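Local atomic coordinates of GNA33 (Neisseria gonorrhoeae FA 1090, PDB entry 2G5D), a protein that probably cleaves the beta-1,4 glycosidic bond between N-acetylmuramic acid and N-acetylglucosamine in peptidoglycan, leaving a 1,6-anhydro bond in the muramic acid residue. Residues Y141-P153 with T196-Y210. Sequence-based numbering, arbitrary orientation.
Sequences YGIPDDFISVPLP and TAIKGRFEGSRFLPY
Thr196 O accepts a hydrogen bond from Leu152 N at 3.1 Å, just beyond the paired ends of strands 148-151 and 197-203, which run antiparallel, their segment axes approaching to 4.6 Å. Ile198 and Val150 form a hydrogen-bonded pair through both backbone bonds. On the other face, the Lys199 side chain crosses the Phe147 ring obliquely, with Lys199 CB 3.7 Å from Phe147 CZ; a bend at chi2 (-75°) then carries CD past the same ring atom and NZ to Ser149 OG, to which it donates at 3.0 Å. A salt bridge to Asp262 gives this ammonium a second partner. Gly200 forms a further hydrogen-bonded pair with Ile148, and the Arg201 CD methylene lies 3.2 Å from Asp146 OD2. Phe202 meets the tip of Ile148, whose CG2 branch packs 3.6 Å from Phe207 CZ, with Val150 CG2 also beside that ring. Tyr210 completes the contact: Phe147 points its edge at the tyrosine face in a T-shaped stack, planes 77° apart, and the phenol OH donates to Asp146 OD1 at 2.5 Å on the syn side, tilted 25° out of the carboxylate plane. Strand 148-151 is an outermost strand of a five-stranded mixed sheet within the MltA-specific insert, while Phe314 of strand 313-317 packs against Phe147 and Tyr210.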
loop_
_atom_site.group_PDB
_atom_site.type_symbol
_atom_site.label_atom_id
_atom_site.label_comp_id
_atom_site.label_asym_id
_atom_site.label_seq_id
_atom_site.Cartn_x
_atom_site.Cartn_y
_atom_site.Cartn_z
ATOM N N TYR A 141 15.593 -6.200 -9.313
ATOM C CA TYR A 141 15.126 -6.611 -10.626
ATOM C C TYR A 141 13.768 -6.019 -10.989
ATOM O O TYR A 141 12.873 -5.918 -10.146
ATOM C CB TYR A 141 15.005 -8.135 -10.708
ATOM C CG TYR A 141 16.276 -8.905 -10.493
ATOM C CD1 TYR A 141 16.534 -9.503 -9.267
ATOM C CD2 TYR A 141 17.194 -9.097 -11.536
ATOM C CE1 TYR A 141 17.688 -10.237 -9.057
ATOM C CE2 TYR A 141 18.355 -9.844 -11.345
ATOM C CZ TYR A 141 18.596 -10.411 -10.105
ATOM O OH TYR A 141 19.734 -11.136 -9.884
ATOM N N GLY A 142 13.629 -5.647 -12.256
ATOM C CA GLY A 142 12.333 -5.369 -12.843
ATOM C C GLY A 142 11.724 -6.653 -13.361
ATOM O O GLY A 142 12.251 -7.739 -13.107
ATOM N N ILE A 143 10.607 -6.539 -14.075
ATOM C CA ILE A 143 9.951 -7.706 -14.673
ATOM C C ILE A 143 10.898 -8.477 -15.620
ATOM O O ILE A 143 11.381 -7.921 -16.613
ATOM C CB ILE A 143 8.619 -7.325 -15.378
ATOM C CG1 ILE A 143 7.602 -6.818 -14.348
ATOM C CG2 ILE A 143 8.050 -8.521 -16.154
ATOM C CD1 ILE A 143 6.511 -5.933 -14.930
ATOM N N PRO A 144 11.172 -9.755 -15.301
ATOM C CA PRO A 144 12.064 -10.606 -16.099
ATOM C C PRO A 144 11.646 -10.751 -17.566
ATOM O O PRO A 144 10.479 -10.548 -17.908
ATOM C CB PRO A 144 11.988 -11.955 -15.387
ATOM C CG PRO A 144 11.580 -11.632 -14.011
ATOM C CD PRO A 144 10.652 -10.472 -14.127
ATOM N N ASP A 145 12.609 -11.100 -18.416
ATOM C CA ASP A 145 12.382 -11.288 -19.850
ATOM C C ASP A 145 11.435 -12.446 -20.184
ATOM O O ASP A 145 10.846 -12.476 -21.262
ATOM C CB ASP A 145 13.716 -11.526 -20.554
ATOM C CG ASP A 145 14.683 -10.372 -20.395
ATOM O OD1 ASP A 145 14.280 -9.310 -19.858
ATOM O OD2 ASP A 145 15.851 -10.534 -20.821
ATOM N N ASP A 146 11.303 -13.402 -19.270
ATOM C CA ASP A 146 10.500 -14.604 -19.508
ATOM C C ASP A 146 9.331 -14.724 -18.526
ATOM O O ASP A 146 8.722 -15.783 -18.388
ATOM C CB ASP A 146 11.386 -15.854 -19.416
ATOM C CG ASP A 146 11.948 -16.080 -18.015
ATOM O OD1 ASP A 146 12.209 -15.089 -17.291
ATOM O OD2 ASP A 146 12.130 -17.256 -17.636
ATOM N N PHE A 147 9.034 -13.634 -17.837
ATOM C CA PHE A 147 7.974 -13.609 -16.841
ATOM C C PHE A 147 6.658 -13.336 -17.557
ATOM O O PHE A 147 6.485 -12.275 -18.144
ATOM C CB PHE A 147 8.289 -12.522 -15.818
ATOM C CG PHE A 147 7.280 -12.390 -14.716
ATOM C CD1 PHE A 147 7.428 -13.106 -13.538
ATOM C CD2 PHE A 147 6.204 -11.515 -14.836
ATOM C CE1 PHE A 147 6.510 -12.967 -12.502
ATOM C CE2 PHE A 147 5.280 -11.382 -13.810
ATOM C CZ PHE A 147 5.443 -12.116 -12.635
ATOM N N ILE A 148 5.752 -14.310 -17.536
ATOM C CA ILE A 148 4.483 -14.220 -18.272
ATOM C C ILE A 148 3.277 -14.316 -17.326
ATOM O O ILE A 148 3.079 -15.329 -16.644
ATOM C CB ILE A 148 4.396 -15.266 -19.454
ATOM C CG1 ILE A 148 5.139 -14.762 -20.694
ATOM C CG2 ILE A 148 2.946 -15.552 -19.868
ATOM C CD1 ILE A 148 6.536 -15.274 -20.833
ATOM N N SER A 149 2.482 -13.247 -17.291
ATOM C CA SER A 149 1.263 -13.217 -16.490
ATOM C C SER A 149 0.053 -13.661 -17.310
ATOM O O SER A 149 -0.181 -13.164 -18.414
ATOM C CB SER A 149 1.032 -11.820 -15.902
ATOM O OG SER A 149 -0.129 -11.791 -15.088
ATOM N N VAL A 150 -0.705 -14.607 -16.761
ATOM C CA VAL A 150 -1.948 -15.081 -17.382
ATOM C C VAL A 150 -3.134 -14.917 -16.415
ATOM O O VAL A 150 -3.055 -15.366 -15.269
ATOM C CB VAL A 150 -1.845 -16.573 -17.838
ATOM C CG1 VAL A 150 -3.084 -16.983 -18.629
ATOM C CG2 VAL A 150 -0.588 -16.812 -18.671
ATOM N N PRO A 151 -4.223 -14.255 -16.868
ATOM C CA PRO A 151 -5.471 -14.145 -16.095
ATOM C C PRO A 151 -6.177 -15.484 -15.814
ATOM O O PRO A 151 -6.171 -16.386 -16.652
ATOM C CB PRO A 151 -6.357 -13.242 -16.971
ATOM C CG PRO A 151 -5.417 -12.538 -17.883
ATOM C CD PRO A 151 -4.307 -13.511 -18.138
ATOM N N LEU A 152 -6.809 -15.573 -14.646
ATOM C CA LEU A 152 -7.446 -16.791 -14.145
ATOM C C LEU A 152 -8.982 -16.632 -14.159
ATOM O O LEU A 152 -9.499 -15.611 -13.698
ATOM C CB LEU A 152 -6.917 -17.066 -12.724
ATOM C CG LEU A 152 -6.899 -18.413 -11.983
ATOM C CD1 LEU A 152 -8.284 -18.777 -11.440
ATOM C CD2 LEU A 152 -6.304 -19.548 -12.820
ATOM N N PRO A 153 -9.717 -17.634 -14.703
ATOM C CA PRO A 153 -11.177 -17.542 -14.852
ATOM C C PRO A 153 -11.919 -17.369 -13.526
ATOM O O PRO A 153 -11.450 -17.844 -12.492
ATOM C CB PRO A 153 -11.553 -18.887 -15.492
ATOM C CG PRO A 153 -10.417 -19.803 -15.170
ATOM C CD PRO A 153 -9.207 -18.922 -15.212
ATOM N N THR A 196 -5.885 -13.802 -8.741
ATOM C CA THR A 196 -6.397 -13.074 -9.903
ATOM C C THR A 196 -5.750 -13.553 -11.208
ATOM O O THR A 196 -6.396 -13.579 -12.261
ATOM C CB THR A 196 -6.244 -11.532 -9.728
ATOM O OG1 THR A 196 -6.948 -10.850 -10.769
ATOM C CG2 THR A 196 -4.774 -11.101 -9.750
ATOM N N ALA A 197 -4.480 -13.948 -11.115
ATOM C CA ALA A 197 -3.675 -14.357 -12.262
ATOM C C ALA A 197 -2.566 -15.304 -11.825
ATOM O O ALA A 197 -2.141 -15.280 -10.665
ATOM C CB ALA A 197 -3.065 -13.133 -12.941
ATOM N N ILE A 198 -2.106 -16.141 -12.755
ATOM C CA ILE A 198 -0.949 -17.006 -12.523
ATOM C C ILE A 198 0.293 -16.439 -13.205
ATOM O O ILE A 198 0.214 -15.875 -14.301
ATOM C CB ILE A 198 -1.181 -18.486 -12.956
ATOM C CG1 ILE A 198 -1.559 -18.582 -14.442
ATOM C CG2 ILE A 198 -2.224 -19.151 -12.055
ATOM C CD1 ILE A 198 -1.155 -19.886 -15.105
ATOM N N LYS A 199 1.435 -16.586 -12.540
ATOM C CA LYS A 199 2.709 -16.107 -13.074
ATOM C C LYS A 199 3.662 -17.279 -13.352
ATOM O O LYS A 199 3.897 -18.122 -12.478
ATOM C CB LYS A 199 3.363 -15.097 -12.113
ATOM C CG LYS A 199 2.395 -14.152 -11.402
ATOM C CD LYS A 199 1.856 -13.064 -12.316
ATOM C CE LYS A 199 0.806 -12.232 -11.606
ATOM N NZ LYS A 199 0.508 -10.959 -12.315
ATOM N N GLY A 200 4.207 -17.324 -14.565
ATOM C CA GLY A 200 5.103 -18.408 -14.955
ATOM C C GLY A 200 5.987 -18.119 -16.153
ATOM O O GLY A 200 6.138 -16.966 -16.568
ATOM N N ARG A 201 6.577 -19.182 -16.694
ATOM C CA ARG A 201 7.490 -19.102 -17.837
ATOM C C ARG A 201 7.419 -20.382 -18.667
ATOM O O ARG A 201 7.188 -21.464 -18.124
ATOM C CB ARG A 201 8.931 -18.869 -17.365
ATOM C CG ARG A 201 9.415 -19.869 -16.316
ATOM C CD ARG A 201 10.900 -19.759 -16.042
ATOM N NE ARG A 201 11.396 -20.997 -15.446
ATOM C CZ ARG A 201 12.007 -21.966 -16.118
ATOM N NH1 ARG A 201 12.234 -21.850 -17.419
ATOM N NH2 ARG A 201 12.400 -23.059 -15.483
ATOM N N PHE A 202 7.624 -20.247 -19.978
ATOM C CA PHE A 202 7.671 -21.396 -20.887
ATOM C C PHE A 202 8.989 -22.152 -20.713
ATOM O O PHE A 202 10.055 -21.543 -20.596
ATOM C CB PHE A 202 7.522 -20.962 -22.351
ATOM C CG PHE A 202 6.298 -20.120 -22.629
ATOM C CD1 PHE A 202 6.431 -18.800 -23.062
ATOM C CD2 PHE A 202 5.017 -20.645 -22.472
ATOM C CE1 PHE A 202 5.301 -18.012 -23.330
ATOM C CE2 PHE A 202 3.887 -19.871 -22.738
ATOM C CZ PHE A 202 4.030 -18.549 -23.163
ATOM N N GLU A 203 8.901 -23.479 -20.690
ATOM C CA GLU A 203 10.070 -24.353 -20.559
ATOM C C GLU A 203 9.687 -25.728 -21.083
ATOM O O GLU A 203 8.879 -26.432 -20.466
ATOM C CB GLU A 203 10.540 -24.427 -19.098
ATOM C CG GLU A 203 11.676 -25.419 -18.818
ATOM C CD GLU A 203 13.053 -24.894 -19.205
ATOM O OE1 GLU A 203 13.327 -23.686 -19.021
ATOM O OE2 GLU A 203 13.877 -25.705 -19.676
ATOM N N GLY A 204 10.272 -26.101 -22.222
ATOM C CA GLY A 204 9.898 -27.319 -22.933
ATOM C C GLY A 204 8.586 -27.070 -23.647
ATOM O O GLY A 204 8.477 -26.136 -24.444
ATOM N N SER A 205 7.591 -27.906 -23.362
ATOM C CA SER A 205 6.216 -27.634 -23.776
ATOM C C SER A 205 5.353 -27.461 -22.526
ATOM O O SER A 205 4.204 -27.904 -22.472
ATOM C CB SER A 205 5.674 -28.743 -24.688
ATOM O OG SER A 205 5.287 -29.885 -23.943
ATOM N N ARG A 206 5.926 -26.808 -21.519
ATOM C CA ARG A 206 5.241 -26.583 -20.252
ATOM C C ARG A 206 5.190 -25.110 -19.864
ATOM O O ARG A 206 6.004 -24.304 -20.323
ATOM C CB ARG A 206 5.919 -27.373 -19.132
ATOM C CG ARG A 206 5.788 -28.890 -19.221
ATOM C CD ARG A 206 6.361 -29.504 -17.958
ATOM N NE ARG A 206 6.005 -30.908 -17.792
ATOM C CZ ARG A 206 5.931 -31.524 -16.615
ATOM N NH1 ARG A 206 6.166 -30.851 -15.493
ATOM N NH2 ARG A 206 5.608 -32.812 -16.561
ATOM N N PHE A 207 4.215 -24.778 -19.020
ATOM C CA PHE A 207 4.137 -23.489 -18.341
ATOM C C PHE A 207 4.246 -23.779 -16.844
ATOM O O PHE A 207 3.344 -24.374 -16.247
ATOM C CB PHE A 207 2.815 -22.791 -18.677
ATOM C CG PHE A 207 2.819 -21.306 -18.414
ATOM C CD1 PHE A 207 2.238 -20.787 -17.254
ATOM C CD2 PHE A 207 3.392 -20.426 -19.329
ATOM C CE1 PHE A 207 2.231 -19.422 -17.007
ATOM C CE2 PHE A 207 3.390 -19.053 -19.090
ATOM C CZ PHE A 207 2.808 -18.552 -17.924
ATOM N N LEU A 208 5.376 -23.389 -16.260
ATOM C CA LEU A 208 5.712 -23.718 -14.875
ATOM C C LEU A 208 5.669 -22.469 -14.003
ATOM O O LEU A 208 5.953 -21.375 -14.499
ATOM C CB LEU A 208 7.127 -24.300 -14.800
ATOM C CG LEU A 208 7.625 -25.246 -15.894
ATOM C CD1 LEU A 208 9.141 -25.239 -15.918
ATOM C CD2 LEU A 208 7.076 -26.651 -15.683
ATOM N N PRO A 209 5.331 -22.626 -12.701
ATOM C CA PRO A 209 5.416 -21.510 -11.749
ATOM C C PRO A 209 6.734 -20.751 -11.905
ATOM O O PRO A 209 7.761 -21.369 -12.191
ATOM C CB PRO A 209 5.363 -22.213 -10.389
ATOM C CG PRO A 209 4.528 -23.414 -10.640
ATOM C CD PRO A 209 4.828 -23.855 -12.054
ATOM N N TYR A 210 6.699 -19.426 -11.759
ATOM C CA TYR A 210 7.914 -18.637 -11.855
ATOM C C TYR A 210 8.824 -18.892 -10.649
ATOM O O TYR A 210 8.396 -19.487 -9.648
ATOM C CB TYR A 210 7.639 -17.126 -12.053
ATOM C CG TYR A 210 8.789 -16.461 -12.770
ATOM C CD1 TYR A 210 9.723 -15.679 -12.078
ATOM C CD2 TYR A 210 8.994 -16.682 -14.134
ATOM C CE1 TYR A 210 10.814 -15.112 -12.741
ATOM C CE2 TYR A 210 10.065 -16.124 -14.798
ATOM C CZ TYR A 210 10.973 -15.338 -14.098
ATOM O OH TYR A 210 12.042 -14.802 -14.774
#